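Local coordinates for protein putative Acetyltransferase from the GNAT family (Novosphingobium aromaticivorans DSM 12444, PDB 3EC4) that probably transfers acyl groups, as a putative acetyltransferase of the GNAT family whose substrate is not established, at residues A[123-135]-A[143-155]. Numbering follows the deposited sequence.
Sequences PWASGTWRYGQFY and LAAMAGERMRPAP
The ring of F134 lies flat on the backbone of G148, whose CA sits 3.6 Å from the ring centroid and only 9° off the normal. This is the tight part of the contact: having no side chain, G148 lets the F134 ring rest directly on its CA. Beside it, Y135 and A147 form an antiparallel hydrogen-bonded pair, with Y135 N 2.9 Å from A147 O and A147 N 3.0 Å from Y135 O. From the same strand as A147, the neighbouring M146 sends its side chain to W124. With CG wedged between the backbone N and the carbonyl carbon (chi1 72°) and the chain extended beyond, its CE reaches over one face of the indole, 3.9 Å from W124 CZ3, while T128 CB sits near the rim of the opposite face. The pairing belongs to the hairpin of strands 134-139 and 142-149 in the mixed central sheet of the GNAT fold, and strand 157-165 flanks 142-149 on its other side. Past G148 regular pairing gives way to a weak bond from E149 N to Q133 O, and side chains carry the contact. E149 OE1 accepts a hydrogen bond from Q133 N, 2.8 Å away and 45° out of the carboxylate plane, and forms a salt bridge with R152 NH2; OE2 bridges to R189. R150 lays its CG over one face of the Y131 ring, R150 CG being 3.3 Å from Y131 CE2, and its guanidinium, bonded through NE to E159, keeps NH1 beside P123 CD. This side is looser and hydrated: one water links P123 O to R150 NH1, another joins Y131 O, R150 O and R152 NE, and a third donates to E149 O.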
ATOM      1  N   PRO A 123      -0.848   1.358  -6.636  1.00 42.93           N
ATOM      2  CA  PRO A 123      -1.074   2.713  -7.114  1.00 41.26           C
ATOM      3  C   PRO A 123       0.191   3.560  -6.903  1.00 40.94           C
ATOM      4  O   PRO A 123       0.990   3.327  -5.991  1.00 44.41           O
ATOM      5  CB  PRO A 123      -2.170   3.231  -6.208  1.00 40.04           C
ATOM      6  CG  PRO A 123      -2.827   2.039  -5.688  1.00 43.52           C
ATOM      7  CD  PRO A 123      -1.770   1.010  -5.553  1.00 42.72           C
ATOM      8  N   TRP A 124       0.388   4.514  -7.771  1.00 37.21           N
ATOM      9  CA  TRP A 124       1.503   5.399  -7.653  1.00 36.06           C
ATOM     10  C   TRP A 124       1.042   6.719  -8.246  1.00 36.40           C
ATOM     11  O   TRP A 124       0.765   6.803  -9.455  1.00 40.84           O
ATOM     12  CB  TRP A 124       2.693   4.845  -8.408  1.00 35.44           C
ATOM     13  CG  TRP A 124       3.899   5.628  -8.185  1.00 34.70           C
ATOM     14  CD1 TRP A 124       4.353   6.698  -8.918  1.00 35.15           C
ATOM     15  CD2 TRP A 124       4.804   5.472  -7.093  1.00 36.25           C
ATOM     16  NE1 TRP A 124       5.523   7.172  -8.362  1.00 35.37           N
ATOM     17  CE2 TRP A 124       5.810   6.449  -7.235  1.00 35.64           C
ATOM     18  CE3 TRP A 124       4.862   4.599  -6.014  1.00 36.47           C
ATOM     19  CZ2 TRP A 124       6.870   6.561  -6.329  1.00 33.35           C
ATOM     20  CZ3 TRP A 124       5.916   4.709  -5.127  1.00 35.29           C
ATOM     21  CH2 TRP A 124       6.887   5.708  -5.282  1.00 36.38           C
ATOM     22  N   ALA A 125       0.922   7.717  -7.390  1.00 29.61           N
ATOM     23  CA  ALA A 125       0.592   9.053  -7.806  1.00 29.70           C
ATOM     24  C   ALA A 125       1.805   9.939  -7.616  1.00 30.68           C
ATOM     25  O   ALA A 125       2.853   9.500  -7.106  1.00 26.47           O
ATOM     26  CB  ALA A 125      -0.613   9.574  -7.008  1.00 29.15           C
ATOM     27  N   SER A 126       1.658  11.196  -8.032  1.00 28.95           N
ATOM     28  CA  SER A 126       2.773  12.138  -8.002  1.00 31.40           C
ATOM     29  C   SER A 126       3.466  12.219  -6.643  1.00 31.79           C
ATOM     30  O   SER A 126       4.688  12.390  -6.582  1.00 31.43           O
ATOM     31  CB  SER A 126       2.251  13.523  -8.378  1.00 31.09           C
ATOM     32  OG  SER A 126       1.241  13.924  -7.488  1.00 25.18           O
ATOM     33  N   GLY A 127       2.702  12.118  -5.545  1.00 27.12           N
ATOM     34  CA  GLY A 127       3.270  12.291  -4.203  1.00 27.95           C
ATOM     35  C   GLY A 127       3.316  11.057  -3.307  1.00 25.86           C
ATOM     36  O   GLY A 127       3.551  11.180  -2.112  1.00 26.89           O
ATOM     37  N   THR A 128       3.090   9.882  -3.893  1.00 27.29           N
ATOM     38  CA  THR A 128       3.098   8.610  -3.158  1.00 28.02           C
ATOM     39  C   THR A 128       4.449   8.385  -2.425  1.00 30.13           C
ATOM     40  O   THR A 128       4.483   7.809  -1.345  1.00 31.37           O
ATOM     41  CB  THR A 128       2.776   7.439  -4.098  1.00 30.09           C
ATOM     42  OG1 THR A 128       1.493   7.657  -4.718  1.00 25.60           O
ATOM     43  CG2 THR A 128       2.767   6.105  -3.335  1.00 30.51           C
ATOM     44  N   TRP A 129       5.548   8.871  -2.998  1.00 31.57           N
ATOM     45  CA  TRP A 129       6.861   8.734  -2.357  1.00 29.75           C
ATOM     46  C   TRP A 129       6.909   9.445  -1.028  1.00 31.34           C
ATOM     47  O   TRP A 129       7.821   9.195  -0.235  1.00 29.90           O
ATOM     48  CB  TRP A 129       7.974   9.268  -3.253  1.00 31.68           C
ATOM     49  CG  TRP A 129       7.942  10.788  -3.489  1.00 33.37           C
ATOM     50  CD1 TRP A 129       7.186  11.472  -4.416  1.00 34.82           C
ATOM     51  CD2 TRP A 129       8.694  11.772  -2.791  1.00 32.83           C
ATOM     52  NE1 TRP A 129       7.445  12.799  -4.341  1.00 34.23           N
ATOM     53  CE2 TRP A 129       8.369  13.018  -3.351  1.00 32.35           C
ATOM     54  CE3 TRP A 129       9.651  11.716  -1.767  1.00 39.87           C
ATOM     55  CZ2 TRP A 129       8.938  14.210  -2.899  1.00 41.63           C
ATOM     56  CZ3 TRP A 129      10.217  12.900  -1.314  1.00 37.73           C
ATOM     57  CH2 TRP A 129       9.859  14.129  -1.881  1.00 37.22           C
ATOM     58  N   ARG A 130       6.001  10.403  -0.797  1.00 30.38           N
ATOM     59  CA  ARG A 130       5.987  11.101   0.491  1.00 30.32           C
ATOM     60  C   ARG A 130       5.238  10.349   1.589  1.00 28.53           C
ATOM     61  O   ARG A 130       5.192  10.852   2.714  1.00 30.68           O
ATOM     62  CB  ARG A 130       5.378  12.504   0.390  1.00 30.38           C
ATOM     63  CG  ARG A 130       5.923  13.397  -0.695  1.00 31.09           C
ATOM     64  CD  ARG A 130       5.407  14.810  -0.530  1.00 37.63           C
ATOM     65  NE  ARG A 130       6.178  15.738  -1.359  1.00 47.79           N
ATOM     66  CZ  ARG A 130       5.867  16.067  -2.613  1.00 51.88           C
ATOM     67  NH1 ARG A 130       4.788  15.561  -3.209  1.00 54.47           N
ATOM     68  NH2 ARG A 130       6.640  16.916  -3.282  1.00 51.11           N
ATOM     69  N   TYR A 131       4.678   9.175   1.275  1.00 30.42           N
ATOM     70  CA  TYR A 131       3.796   8.448   2.215  1.00 29.97           C
ATOM     71  C   TYR A 131       4.612   7.984   3.411  1.00 31.47           C
ATOM     72  O   TYR A 131       4.107   7.897   4.521  1.00 33.64           O
ATOM     73  CB  TYR A 131       3.151   7.256   1.525  1.00 30.30           C
ATOM     74  CG  TYR A 131       1.684   7.031   1.741  1.00 27.02           C
ATOM     75  CD1 TYR A 131       1.114   7.100   3.009  1.00 30.46           C
ATOM     76  CD2 TYR A 131       0.870   6.714   0.669  1.00 28.01           C
ATOM     77  CE1 TYR A 131      -0.257   6.846   3.176  1.00 30.03           C
ATOM     78  CE2 TYR A 131      -0.461   6.452   0.822  1.00 35.88           C
ATOM     79  CZ  TYR A 131      -1.028   6.533   2.069  1.00 30.15           C
ATOM     80  OH  TYR A 131      -2.374   6.265   2.218  1.00 28.24           O
ATOM     81  N   GLY A 132       5.889   7.694   3.164  1.00 33.26           N
ATOM     82  CA  GLY A 132       6.829   7.282   4.201  1.00 32.83           C
ATOM     83  C   GLY A 132       8.200   7.002   3.609  1.00 31.90           C
ATOM     84  O   GLY A 132       8.522   7.470   2.511  1.00 31.61           O
ATOM     85  N   GLN A 133       9.000   6.228   4.334  1.00 31.19           N
ATOM     86  CA  GLN A 133      10.378   5.952   3.918  1.00 29.25           C
ATOM     87  C   GLN A 133      10.395   4.991   2.757  1.00 27.63           C
ATOM     88  O   GLN A 133       9.754   3.945   2.797  1.00 27.52           O
ATOM     89  CB  GLN A 133      11.168   5.326   5.052  1.00 28.58           C
ATOM     90  CG  GLN A 133      12.659   5.121   4.730  1.00 32.76           C
ATOM     91  CD  GLN A 133      13.404   6.411   4.556  1.00 36.69           C
ATOM     92  OE1 GLN A 133      13.317   7.290   5.410  1.00 41.59           O
ATOM     93  NE2 GLN A 133      14.128   6.551   3.442  1.00 30.50           N
ATOM     94  N   PHE A 134      11.223   5.310   1.768  1.00 26.75           N
ATOM     95  CA  PHE A 134      11.556   4.440   0.664  1.00 24.91           C
ATOM     96  C   PHE A 134      13.030   4.109   0.604  1.00 23.54           C
ATOM     97  O   PHE A 134      13.893   4.931   0.966  1.00 25.49           O
ATOM     98  CB  PHE A 134      11.085   5.086  -0.655  1.00 26.64           C
ATOM     99  CG  PHE A 134       9.648   4.778  -0.977  1.00 25.16           C
ATOM    100  CD1 PHE A 134       8.628   5.460  -0.332  1.00 31.84           C
ATOM    101  CD2 PHE A 134       9.322   3.790  -1.880  1.00 30.12           C
ATOM    102  CE1 PHE A 134       7.292   5.141  -0.589  1.00 33.62           C
ATOM    103  CE2 PHE A 134       7.985   3.472  -2.141  1.00 35.08           C
ATOM    104  CZ  PHE A 134       6.985   4.158  -1.511  1.00 31.39           C
ATOM    105  N   TYR A 135      13.320   2.867   0.222  1.00 23.50           N
ATOM    106  CA  TYR A 135      14.667   2.391   0.026  1.00 24.90           C
ATOM    107  C   TYR A 135      14.794   1.850  -1.393  1.00 25.52           C
ATOM    108  O   TYR A 135      13.789   1.474  -2.041  1.00 25.02           O
ATOM    109  CB  TYR A 135      14.974   1.293   1.044  1.00 25.77           C
ATOM    110  CG  TYR A 135      15.109   1.809   2.476  1.00 25.51           C
ATOM    111  CD1 TYR A 135      16.251   2.437   2.884  1.00 27.92           C
ATOM    112  CD2 TYR A 135      14.076   1.681   3.394  1.00 23.95           C
ATOM    113  CE1 TYR A 135      16.393   2.900   4.184  1.00 26.00           C
ATOM    114  CE2 TYR A 135      14.212   2.148   4.701  1.00 27.44           C
ATOM    115  CZ  TYR A 135      15.384   2.759   5.073  1.00 29.05           C
ATOM    116  OH  TYR A 135      15.557   3.263   6.366  1.00 33.18           O
ATOM    117  N   LEU A 143      18.353   2.796 -10.779  1.00 29.74           N
ATOM    118  CA  LEU A 143      17.507   2.358  -9.657  1.00 28.42           C
ATOM    119  C   LEU A 143      16.891   1.030 -10.037  1.00 27.98           C
ATOM    120  O   LEU A 143      15.969   0.995 -10.813  1.00 29.34           O
ATOM    121  CB  LEU A 143      16.415   3.385  -9.361  1.00 27.53           C
ATOM    122  CG  LEU A 143      15.442   3.081  -8.203  1.00 27.94           C
ATOM    123  CD1 LEU A 143      16.238   2.917  -6.902  1.00 27.78           C
ATOM    124  CD2 LEU A 143      14.341   4.107  -8.109  1.00 26.90           C
ATOM    125  N   ALA A 144      17.414  -0.058  -9.483  1.00 27.89           N
ATOM    126  CA  ALA A 144      17.002  -1.408  -9.882  1.00 25.67           C
ATOM    127  C   ALA A 144      15.656  -1.829  -9.308  1.00 26.73           C
ATOM    128  O   ALA A 144      14.905  -2.553  -9.918  1.00 24.99           O
ATOM    129  CB  ALA A 144      18.059  -2.381  -9.489  1.00 24.25           C
ATOM    130  N   ALA A 145      15.380  -1.381  -8.087  1.00 24.20           N
ATOM    131  CA  ALA A 145      14.278  -1.898  -7.287  1.00 24.03           C
ATOM    132  C   ALA A 145      14.085  -0.951  -6.132  1.00 23.87           C
ATOM    133  O   ALA A 145      15.018  -0.258  -5.728  1.00 24.65           O
ATOM    134  CB  ALA A 145      14.583  -3.298  -6.736  1.00 21.61           C
HETATM  135  N   MSE A 146      12.879  -0.957  -5.598  1.00 25.45           N
HETATM  136  CA  MSE A 146      12.547  -0.149  -4.432  1.00 25.28           C
HETATM  137  C   MSE A 146      11.467  -0.789  -3.576  1.00 28.08           C
HETATM  138  O   MSE A 146      10.768  -1.742  -4.001  1.00 26.76           O
HETATM  139  CB  MSE A 146      12.124   1.255  -4.855  1.00 23.94           C
HETATM  140  CG  MSE A 146      10.799   1.267  -5.490  1.00 21.54           C
HETATM  141 SE   MSE A 146      10.267   3.060  -6.034  0.75 25.52          SE
HETATM  142  CE  MSE A 146       8.645   2.641  -6.894  1.00 23.99           C
ATOM    143  N   ALA A 147      11.301  -0.239  -2.372  1.00 28.77           N
ATOM    144  CA  ALA A 147      10.192  -0.584  -1.482  1.00 28.40           C
ATOM    145  C   ALA A 147      10.044   0.529  -0.467  1.00 27.00           C
ATOM    146  O   ALA A 147      10.999   1.241  -0.160  1.00 25.60           O
ATOM    147  CB  ALA A 147      10.403  -1.927  -0.748  1.00 25.70           C
ATOM    148  N   GLY A 148       8.847   0.633   0.092  1.00 27.37           N
ATOM    149  CA  GLY A 148       8.552   1.705   0.999  1.00 26.12           C
ATOM    150  C   GLY A 148       7.483   1.387   2.018  1.00 26.53           C
ATOM    151  O   GLY A 148       7.048   0.228   2.190  1.00 28.20           O
ATOM    152  N   GLU A 149       7.057   2.459   2.651  1.00 29.05           N
ATOM    153  CA  GLU A 149       6.007   2.465   3.652  1.00 29.70           C
ATOM    154  C   GLU A 149       4.764   3.151   3.137  1.00 28.66           C
ATOM    155  O   GLU A 149       4.861   4.123   2.387  1.00 30.02           O
ATOM    156  CB  GLU A 149       6.475   3.216   4.883  1.00 28.39           C
ATOM    157  CG  GLU A 149       7.782   2.697   5.447  1.00 34.15           C
ATOM    158  CD  GLU A 149       8.298   3.506   6.590  1.00 37.08           C
ATOM    159  OE1 GLU A 149       8.154   4.742   6.572  1.00 30.14           O
ATOM    160  OE2 GLU A 149       8.902   2.900   7.511  1.00 28.91           O
ATOM    161  N   ARG A 150       3.604   2.689   3.587  1.00 27.27           N
ATOM    162  CA  ARG A 150       2.351   3.330   3.204  1.00 25.03           C
ATOM    163  C   ARG A 150       1.408   3.554   4.387  1.00 25.79           C
ATOM    164  O   ARG A 150       1.705   4.409   5.232  1.00 25.70           O
ATOM    165  CB  ARG A 150       1.737   2.588   2.018  1.00 27.18           C
ATOM    166  CG  ARG A 150       0.694   3.339   1.243  1.00 30.16           C
ATOM    167  CD  ARG A 150       0.282   2.612  -0.015  1.00 30.38           C
ATOM    168  NE  ARG A 150      -0.447   1.397   0.248  1.00 30.64           N
ATOM    169  CZ  ARG A 150      -0.896   0.573  -0.704  1.00 32.96           C
ATOM    170  NH1 ARG A 150      -0.714   0.812  -2.007  1.00 29.89           N
ATOM    171  NH2 ARG A 150      -1.524  -0.514  -0.362  1.00 32.30           N
HETATM  172  N   MSE A 151       0.273   2.849   4.463  1.00 24.47           N
HETATM  173  CA  MSE A 151      -0.763   3.198   5.443  1.00 25.42           C
HETATM  174  C   MSE A 151      -0.360   2.865   6.880  1.00 26.78           C
HETATM  175  O   MSE A 151       0.436   1.938   7.155  1.00 25.23           O
HETATM  176  CB  MSE A 151      -2.104   2.516   5.125  1.00 24.78           C
HETATM  177  CG  MSE A 151      -2.595   2.811   3.763  1.00 26.77           C
HETATM  178 SE   MSE A 151      -4.393   2.163   3.481  0.75 27.03          SE
HETATM  179  CE  MSE A 151      -4.144   1.594   1.621  1.00 30.35           C
ATOM    180  N   ARG A 152      -0.918   3.635   7.801  1.00 24.73           N
ATOM    181  CA  ARG A 152      -0.676   3.445   9.221  1.00 26.47           C
ATOM    182  C   ARG A 152      -2.010   3.480   9.956  1.00 24.68           C
ATOM    183  O   ARG A 152      -2.422   4.521  10.405  1.00 24.35           O
ATOM    184  CB  ARG A 152       0.251   4.529   9.751  1.00 24.91           C
ATOM    185  CG  ARG A 152       1.666   4.407   9.169  1.00 25.21           C
ATOM    186  CD  ARG A 152       2.508   5.607   9.466  1.00 22.36           C
ATOM    187  NE  ARG A 152       3.805   5.450   8.849  1.00 27.58           N
ATOM    188  CZ  ARG A 152       4.833   4.820   9.388  1.00 31.69           C
ATOM    189  NH1 ARG A 152       4.777   4.383  10.635  1.00 27.57           N
ATOM    190  NH2 ARG A 152       5.959   4.687   8.685  1.00 30.79           N
ATOM    191  N   PRO A 153      -2.706   2.322  10.020  1.00 25.47           N
ATOM    192  CA  PRO A 153      -4.044   2.225  10.603  1.00 24.87           C
ATOM    193  C   PRO A 153      -4.156   2.519  12.115  1.00 25.06           C
ATOM    194  O   PRO A 153      -5.236   2.803  12.605  1.00 25.98           O
ATOM    195  CB  PRO A 153      -4.467   0.793  10.257  1.00 24.38           C
ATOM    196  CG  PRO A 153      -3.649   0.439   9.020  1.00 26.17           C
ATOM    197  CD  PRO A 153      -2.300   1.056   9.384  1.00 25.88           C
ATOM    198  N   ALA A 154      -3.037   2.387  12.814  1.00 24.48           N
ATOM    199  CA  ALA A 154      -2.863   2.775  14.194  1.00 26.10           C
ATOM    200  C   ALA A 154      -1.381   3.109  14.428  1.00 27.66           C
ATOM    201  O   ALA A 154      -0.515   2.708  13.631  1.00 25.75           O
ATOM    202  CB  ALA A 154      -3.331   1.657  15.145  1.00 29.29           C
ATOM    203  N   PRO A 155      -1.069   3.855  15.505  1.00 26.48           N
ATOM    204  CA  PRO A 155       0.321   4.242  15.734  1.00 27.05           C
ATOM    205  C   PRO A 155       1.351   3.113  15.665  1.00 26.28           C
ATOM    206  O   PRO A 155       2.455   3.349  15.179  1.00 28.25           O
ATOM    207  CB  PRO A 155       0.276   4.899  17.115  1.00 27.48           C
ATOM    208  CG  PRO A 155      -1.108   5.504  17.143  1.00 29.00           C
ATOM    209  CD  PRO A 155      -1.952   4.403  16.541  1.00 28.31           C
TER
HETATM  210  O   HOH W   1       0.671   3.021  -3.375  1.00 18.89           O
HETATM  211  O   HOH W   2       3.643   4.578  -0.561  1.00 19.10           O
HETATM  212  O   HOH W   3       4.069   5.633   6.048  1.00 12.94           O